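PDB 6EIO: antifreeze protein from Uncultured bacterium, which binds ice, probably through two of its faces, and so is expected to act as an antifreeze protein that restrains the growth of ice crystals. Local coordinates for residues Pro19-Val24 / Ala102-Thr107; Leu115-Gly120 / Phe147-Ala152. All blocks are in the same frame, centred on the assembly; numbering follows the deposited sequence. Where two conformers were deposited one is given.

Contact 1: residues Pro19-Val24 / Ala102-Thr107; sequences PLQTTV and ASDMVT
The carboxylate of D104 takes hydrogen bonds from both T22 and T23, and carries the polar half of the contact. Its OD2 accepts two backbone amides: N of T22 at 2.8 Å, nearly in line with the C-O bond, and N of T23 at the same length but a much straighter 172°, through the syn lone pair. OD1 accepts the hydroxyl OG1 of T23 at 2.6 Å, on the syn side but 25° out of the carboxylate plane. With both oxygens gripped, the carboxylate is held against rotation. Aspartate suits the place because its short chain, with CG set between backbone N and carbonyl carbon (chi1 57°), lets OD2 take two successive amides of a segment without regular secondary structure while OD1 meets the hydroxyl of T23. Threonine suits too, its amide and hydroxyl both serving the carboxylate. D104 sits in a type I turn from A102 to M105.

A water bridges the two sides, lying 2.5 Å from OE1 of Q21 and 2.9 Å from OD1 of D104.

Van der Waals packing supplies the rest. CG of P19 meets CG2 of V106 tip to tip at 3.6 Å, a compact apolar pair, and the extended chain of Q21 passes over the turn, its CG 3.3 Å from the backbone O of D104 and its amide end beside V106.

Segment 19-24 is a loop ahead of strand 36-40, laid along the turn that leads from helix 81-99 into strand 106-107. Strand 120-124 flanks both: V106 pairs with it, and OE1 of Q21 accepts from N of L121.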
ATOM      1  N   PRO A  19     -20.530  -8.000  -5.673  1.00  9.45           N
ATOM      2  CA  PRO A  19     -21.678  -7.801  -4.780  1.00 10.18           C
ATOM      3  C   PRO A  19     -21.319  -6.822  -3.669  1.00  7.83           C
ATOM      4  O   PRO A  19     -20.162  -6.439  -3.486  1.00  9.27           O
ATOM      5  CB  PRO A  19     -21.965  -9.199  -4.227  1.00 11.06           C
ATOM      6  CG  PRO A  19     -20.631  -9.837  -4.188  1.00 13.94           C
ATOM      7  CD  PRO A  19     -19.874  -9.296  -5.407  1.00 12.80           C
ATOM      8  N   LEU A  20     -22.345  -6.403  -2.929  1.00  7.91           N
ATOM      9  CA  LEU A  20     -22.187  -5.459  -1.833  1.00  6.95           C
ATOM     10  C   LEU A  20     -22.162  -6.218  -0.511  1.00  6.98           C
ATOM     11  O   LEU A  20     -23.137  -6.876  -0.136  1.00  8.42           O
ATOM     12  CB  LEU A  20     -23.305  -4.426  -1.850  1.00  7.42           C
ATOM     13  CG  LEU A  20     -23.156  -3.302  -0.833  1.00  7.43           C
ATOM     14  CD1 LEU A  20     -21.798  -2.594  -0.931  1.00  9.16           C
ATOM     15  CD2 LEU A  20     -24.292  -2.311  -1.045  1.00  9.19           C
ATOM     16  N   GLN A  21     -21.040  -6.122   0.192  1.00  6.79           N
ATOM     17  CA  GLN A  21     -20.837  -6.824   1.446  1.00  6.66           C
ATOM     18  C   GLN A  21     -21.546  -6.127   2.601  1.00  6.92           C
ATOM     19  O   GLN A  21     -21.739  -4.911   2.609  1.00  7.98           O
ATOM     20  CB  GLN A  21     -19.334  -6.927   1.740  1.00  7.04           C
ATOM     21  CG  GLN A  21     -18.611  -7.761   0.698  1.00  6.51           C
ATOM     22  CD  GLN A  21     -17.118  -7.839   0.934  1.00  6.42           C
ATOM     23  OE1 GLN A  21     -16.674  -8.048   2.061  1.00  6.93           O
ATOM     24  NE2 GLN A  21     -16.344  -7.711  -0.131  1.00  6.79           N
ATOM     25  N   THR A  22     -21.922  -6.934   3.602  1.00  9.07           N
ATOM     26  CA  THR A  22     -22.464  -6.386   4.835  0.51  8.56           C
ATOM     27  C   THR A  22     -21.462  -6.385   5.975  1.00  8.38           C
ATOM     28  O   THR A  22     -21.536  -5.503   6.833  1.00 10.80           O
ATOM     29  CB  THR A  22     -23.709  -7.152   5.298  0.51  9.39           C
ATOM     30  OG1 THR A  22     -23.385  -8.539   5.459  0.51  9.40           O
ATOM     31  CG2 THR A  22     -24.854  -6.966   4.322  0.51 13.95           C
ATOM     32  N   THR A  23     -20.519  -7.322   6.013  1.00  7.70           N
ATOM     33  CA  THR A  23     -19.561  -7.326   7.112  1.00  7.89           C
ATOM     34  C   THR A  23     -18.726  -6.053   7.067  1.00  8.05           C
ATOM     35  O   THR A  23     -18.186  -5.688   6.019  1.00  8.39           O
ATOM     36  CB  THR A  23     -18.651  -8.545   7.012  1.00  9.15           C
ATOM     37  OG1 THR A  23     -19.455  -9.722   7.078  1.00  9.76           O
ATOM     38  CG2 THR A  23     -17.621  -8.555   8.128  1.00 11.69           C
ATOM     39  N   VAL A  24     -18.608  -5.393   8.208  1.00  8.73           N
ATOM     40  CA  VAL A  24     -17.842  -4.165   8.343  1.00  8.87           C
ATOM     41  C   VAL A  24     -16.429  -4.546   8.784  1.00  8.93           C
ATOM     42  O   VAL A  24     -16.241  -5.043   9.890  1.00 11.41           O
ATOM     43  CB  VAL A  24     -18.512  -3.230   9.359  1.00 10.46           C
ATOM     44  CG1 VAL A  24     -17.679  -1.980   9.610  1.00 13.62           C
ATOM     45  CG2 VAL A  24     -19.906  -2.856   8.903  1.00 11.67           C
ATOM     46  N   ALA A 102     -14.582 -13.585   6.191  1.00  8.89           N
ATOM     47  CA  ALA A 102     -15.976 -13.242   6.379  1.00 10.24           C
ATOM     48  C   ALA A 102     -16.798 -14.058   5.405  1.00  9.05           C
ATOM     49  O   ALA A 102     -16.371 -14.324   4.282  1.00  9.41           O
ATOM     50  CB  ALA A 102     -16.222 -11.759   6.107  1.00 12.80           C
ATOM     51  N   SER A 103     -18.009 -14.425   5.829  1.00 10.75           N
ATOM     52  CA  SER A 103     -18.856 -15.276   4.995  1.00 12.57           C
ATOM     53  C   SER A 103     -19.205 -14.609   3.670  1.00  9.93           C
ATOM     54  O   SER A 103     -19.474 -15.300   2.678  1.00 12.99           O
ATOM     55  CB  SER A 103     -20.140 -15.641   5.740  1.00 15.62           C
ATOM     56  OG  SER A 103     -20.883 -14.487   6.090  1.00 20.59           O
ATOM     57  N   ASP A 104     -19.230 -13.279   3.645  1.00  9.18           N
ATOM     58  CA  ASP A 104     -19.587 -12.504   2.467  1.00  8.67           C
ATOM     59  C   ASP A 104     -18.372 -11.890   1.761  1.00  7.68           C
ATOM     60  O   ASP A 104     -18.540 -11.020   0.902  1.00  8.42           O
ATOM     61  CB  ASP A 104     -20.619 -11.430   2.826  1.00  9.06           C
ATOM     62  CG  ASP A 104     -20.145 -10.478   3.939  1.00  9.03           C
ATOM     63  OD1 ASP A 104     -19.308 -10.869   4.767  1.00 10.00           O
ATOM     64  OD2 ASP A 104     -20.612  -9.324   3.989  1.00 13.35           O
ATOM     65  N   MET A 105     -17.157 -12.340   2.072  1.00  7.71           N
ATOM     66  CA  MET A 105     -16.006 -11.805   1.366  0.51  7.36           C
ATOM     67  C   MET A 105     -16.077 -12.173  -0.112  1.00  7.14           C
ATOM     68  O   MET A 105     -16.731 -13.141  -0.516  1.00  8.69           O
ATOM     69  CB  MET A 105     -14.715 -12.315   1.981  0.51  7.94           C
ATOM     70  CG  MET A 105     -14.384 -13.712   1.591  0.51  8.31           C
ATOM     71  SD  MET A 105     -12.806 -14.168   2.297  0.51  9.60           S
ATOM     72  CE  MET A 105     -13.177 -14.649   3.888  0.51  9.40           C
ATOM     73  N   VAL A 106     -15.386 -11.385  -0.924  1.00  6.96           N
ATOM     74  CA  VAL A 106     -15.471 -11.491  -2.369  1.00  6.70           C
ATOM     75  C   VAL A 106     -14.130 -11.905  -2.947  1.00  6.83           C
ATOM     76  O   VAL A 106     -13.104 -11.289  -2.644  1.00  8.00           O
ATOM     77  CB  VAL A 106     -15.985 -10.168  -2.956  1.00  7.84           C
ATOM     78  CG1 VAL A 106     -15.883 -10.133  -4.468  1.00  9.87           C
ATOM     79  CG2 VAL A 106     -17.430  -9.957  -2.522  1.00 11.41           C
ATOM     80  N   THR A 107     -14.151 -12.901  -3.817  1.00  7.75           N
ATOM     81  CA  THR A 107     -12.964 -13.284  -4.561  1.00  9.46           C
ATOM     82  C   THR A 107     -12.851 -12.457  -5.838  1.00 10.85           C
ATOM     83  O   THR A 107     -13.817 -12.278  -6.585  1.00 12.96           O
ATOM     84  CB  THR A 107     -12.973 -14.772  -4.863  1.00 14.68           C
ATOM     85  OG1 THR A 107     -14.146 -15.085  -5.606  1.00 24.98           O
ATOM     86  CG2 THR A 107     -12.964 -15.544  -3.581  1.00 18.20           C
TER
HETATM   87  O   HOH W   1     -16.775  -9.617   4.011  1.00 14.67           O

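Contact 2: residues Leu115-Gly120 / Phe147-Ala152; sequences LTLTPG and FVIQIA
F147 brings its ring against the bend formed by L117, T118 and P119, and buries more surface here than any other residue. Its CE2 lies 3.4 Å from the backbone O of L117, and CD2 lies 3.5 Å from O of T118; both oxygens approach the ring obliquely. The P119 side chain runs alongside, pointing the same way, with CB 4.3 Å above one ring face and offset toward the rim. A flat, wide side chain suits this bend, since it can touch three successive residues at once. Replacing F147 with an alanine would probably open a gap beside P119 and leave F137, which meets the ring edge-to-face, without its aromatic partner.

G120 makes the parallel bridge to F147. Its O accepts N of V148 at 2.9 Å, nearly straight at 167°, and also receives a CA-H contact from F147. Glycine fits because at its backbone angles (phi 138°) a CB would press on the carbonyl of P119.

L117 crosses I149 at about a right angle, their CD1 atoms 4.0 Å apart.

The chemistry is that of a solenoid interior: a backbone bond helps fix the register, while aromatic and aliphatic side chains pack between the walls.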
ATOM      1  N   LEU A 115     -12.960  -1.748 -12.626  1.00  8.76           N
ATOM      2  CA  LEU A 115     -13.878  -2.190 -11.593  1.00  9.02           C
ATOM      3  C   LEU A 115     -14.014  -1.149 -10.493  1.00  8.29           C
ATOM      4  O   LEU A 115     -13.087  -0.411 -10.183  1.00 10.99           O
ATOM      5  CB  LEU A 115     -13.414  -3.486 -10.951  1.00 11.01           C
ATOM      6  CG  LEU A 115     -13.470  -4.714 -11.821  1.00 17.99           C
ATOM      7  CD1 LEU A 115     -13.003  -5.888 -10.982  1.00 21.96           C
ATOM      8  CD2 LEU A 115     -14.863  -4.967 -12.375  1.00 25.51           C
ATOM      9  N   THR A 116     -15.192  -1.134  -9.897  1.00  7.88           N
ATOM     10  CA  THR A 116     -15.461  -0.455  -8.648  1.00  8.04           C
ATOM     11  C   THR A 116     -15.538  -1.477  -7.529  1.00  9.44           C
ATOM     12  O   THR A 116     -16.254  -2.470  -7.616  1.00 14.85           O
ATOM     13  CB  THR A 116     -16.755   0.326  -8.705  1.00  8.80           C
ATOM     14  OG1 THR A 116     -16.509   1.500  -9.461  1.00 10.28           O
ATOM     15  CG2 THR A 116     -17.198   0.714  -7.301  1.00 13.69           C
ATOM     16  N   LEU A 117     -14.785  -1.229  -6.490  1.00  6.62           N
ATOM     17  CA  LEU A 117     -14.788  -2.039  -5.281  1.00  5.70           C
ATOM     18  C   LEU A 117     -15.470  -1.245  -4.176  1.00  5.36           C
ATOM     19  O   LEU A 117     -15.028  -0.150  -3.819  1.00  5.93           O
ATOM     20  CB  LEU A 117     -13.367  -2.425  -4.882  1.00  6.60           C
ATOM     21  CG  LEU A 117     -12.571  -3.184  -5.936  1.00  9.46           C
ATOM     22  CD1 LEU A 117     -11.205  -3.565  -5.393  1.00 13.48           C
ATOM     23  CD2 LEU A 117     -13.333  -4.415  -6.412  1.00 13.29           C
ATOM     24  N   THR A 118     -16.537  -1.811  -3.634  1.00  5.34           N
ATOM     25  CA  THR A 118     -17.245  -1.274  -2.488  1.00  5.30           C
ATOM     26  C   THR A 118     -16.634  -1.837  -1.201  1.00  5.05           C
ATOM     27  O   THR A 118     -15.743  -2.693  -1.232  1.00  5.38           O
ATOM     28  CB  THR A 118     -18.743  -1.580  -2.656  1.00  5.69           C
ATOM     29  OG1 THR A 118     -18.909  -2.958  -3.015  1.00  6.23           O
ATOM     30  CG2 THR A 118     -19.348  -0.730  -3.777  1.00  7.03           C
ATOM     31  N   PRO A 119     -17.040  -1.325  -0.029  1.00  5.30           N
ATOM     32  CA  PRO A 119     -16.309  -1.665   1.202  1.00  5.53           C
ATOM     33  C   PRO A 119     -16.364  -3.145   1.529  1.00  5.35           C
ATOM     34  O   PRO A 119     -17.355  -3.831   1.266  1.00  6.14           O
ATOM     35  CB  PRO A 119     -17.012  -0.829   2.270  1.00  6.05           C
ATOM     36  CG  PRO A 119     -17.527   0.369   1.498  1.00  6.24           C
ATOM     37  CD  PRO A 119     -18.010  -0.238   0.207  1.00  6.09           C
ATOM     38  N   GLY A 120     -15.301  -3.625   2.163  1.00  5.29           N
ATOM     39  CA  GLY A 120     -15.269  -4.988   2.666  1.00  5.70           C
ATOM     40  C   GLY A 120     -13.939  -5.658   2.422  1.00  5.39           C
ATOM     41  O   GLY A 120     -12.887  -4.999   2.400  1.00  6.20           O
ATOM     42  N   PHE A 147     -11.534  -1.030   3.296  1.00  4.90           N
ATOM     43  CA  PHE A 147     -11.340  -1.936   2.174  1.00  4.98           C
ATOM     44  C   PHE A 147     -10.049  -2.707   2.414  1.00  4.94           C
ATOM     45  O   PHE A 147      -8.989  -2.090   2.546  1.00  5.50           O
ATOM     46  CB  PHE A 147     -11.216  -1.155   0.856  1.00  5.37           C
ATOM     47  CG  PHE A 147     -12.284  -0.111   0.597  1.00  5.04           C
ATOM     48  CD1 PHE A 147     -12.212   1.139   1.206  1.00  5.32           C
ATOM     49  CD2 PHE A 147     -13.316  -0.348  -0.316  1.00  5.54           C
ATOM     50  CE1 PHE A 147     -13.146   2.128   0.904  1.00  5.87           C
ATOM     51  CE2 PHE A 147     -14.225   0.644  -0.622  1.00  5.91           C
ATOM     52  CZ  PHE A 147     -14.148   1.875  -0.000  1.00  5.91           C
ATOM     53  N   VAL A 148     -10.140  -4.043   2.458  1.00  5.03           N
ATOM     54  CA  VAL A 148      -8.976  -4.899   2.687  1.00  5.25           C
ATOM     55  C   VAL A 148      -8.870  -5.871   1.520  1.00  5.27           C
ATOM     56  O   VAL A 148      -9.839  -6.581   1.220  1.00  5.74           O
ATOM     57  CB  VAL A 148      -9.094  -5.677   4.006  1.00  5.61           C
ATOM     58  CG1 VAL A 148      -7.905  -6.622   4.188  1.00  6.46           C
ATOM     59  CG2 VAL A 148      -9.231  -4.720   5.188  1.00  6.94           C
ATOM     60  N   ILE A 149      -7.693  -5.919   0.886  1.00  5.34           N
ATOM     61  CA  ILE A 149      -7.466  -6.810  -0.246  0.53  5.51           C
ATOM     62  C   ILE A 149      -6.298  -7.726   0.073  1.00  5.35           C
ATOM     63  O   ILE A 149      -5.182  -7.268   0.340  1.00  6.46           O
ATOM     64  CB  ILE A 149      -7.215  -6.054  -1.551  0.53  6.20           C
ATOM     65  CG1 ILE A 149      -8.400  -5.158  -1.870  0.53  7.80           C
ATOM     66  CG2 ILE A 149      -7.006  -7.056  -2.680  0.53  6.87           C
ATOM     67  CD1 ILE A 149      -8.132  -4.194  -2.986  0.53 10.50           C
ATOM     68  N   GLN A 150      -6.574  -9.032   0.057  1.00  5.58           N
ATOM     69  CA  GLN A 150      -5.600 -10.084   0.336  1.00  5.74           C
ATOM     70  C   GLN A 150      -5.130 -10.657  -0.996  1.00  5.68           C
ATOM     71  O   GLN A 150      -5.962 -11.033  -1.829  1.00  7.27           O
ATOM     72  CB  GLN A 150      -6.245 -11.222   1.126  1.00  6.36           C
ATOM     73  CG  GLN A 150      -6.858 -10.774   2.438  1.00  7.02           C
ATOM     74  CD  GLN A 150      -7.713 -11.844   3.080  1.00  7.22           C
ATOM     75  OE1 GLN A 150      -8.361 -12.645   2.381  1.00  9.51           O
ATOM     76  NE2 GLN A 150      -7.746 -11.859   4.385  1.00  7.76           N
ATOM     77  N   ILE A 151      -3.819 -10.730  -1.208  1.00  5.68           N
ATOM     78  CA  ILE A 151      -3.271 -11.121  -2.503  1.00  5.63           C
ATOM     79  C   ILE A 151      -2.252 -12.239  -2.299  1.00  5.90           C
ATOM     80  O   ILE A 151      -1.211 -12.031  -1.675  1.00  6.62           O
ATOM     81  CB  ILE A 151      -2.648  -9.921  -3.233  1.00  5.77           C
ATOM     82  CG1 ILE A 151      -3.693  -8.810  -3.396  1.00  6.63           C
ATOM     83  CG2 ILE A 151      -2.085 -10.349  -4.576  1.00  6.83           C
ATOM     84  CD1 ILE A 151      -3.107  -7.468  -3.677  1.00  8.42           C
ATOM     85  N   ALA A 152      -2.541 -13.416  -2.866  1.00  7.17           N
ATOM     86  CA  ALA A 152      -1.706 -14.604  -2.655  1.00  7.66           C
ATOM     87  C   ALA A 152      -0.385 -14.564  -3.404  1.00  6.40           C
ATOM     88  O   ALA A 152       0.533 -15.305  -3.046  1.00  7.78           O
ATOM     89  CB  ALA A 152      -2.457 -15.851  -3.114  1.00 11.39           C
TER

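In the fold
Contacts 1 and 2 have centres about 10 Å apart, on the same side of the chain's centre, and follow in series: 19-24 with 102-107 is complete before 115-120 meets 147-152. Both reach the same parallel sheet, where strands 106-107, 120-124 and 147-151 are successive neighbours. They also touch directly, CB of Q21 lying 3.7 Å from O of P119 and OE1 of Q21 3.4 Å from CA of G120. Contact 1 is at the surface, where the N-terminal segment lies beside the first of these strands; contact 2 is buried between adjoining walls. Together they build one region of the beta-solenoid expected of this ice-binding family, whose stacked coils probably give it flat, rigid faces for ice.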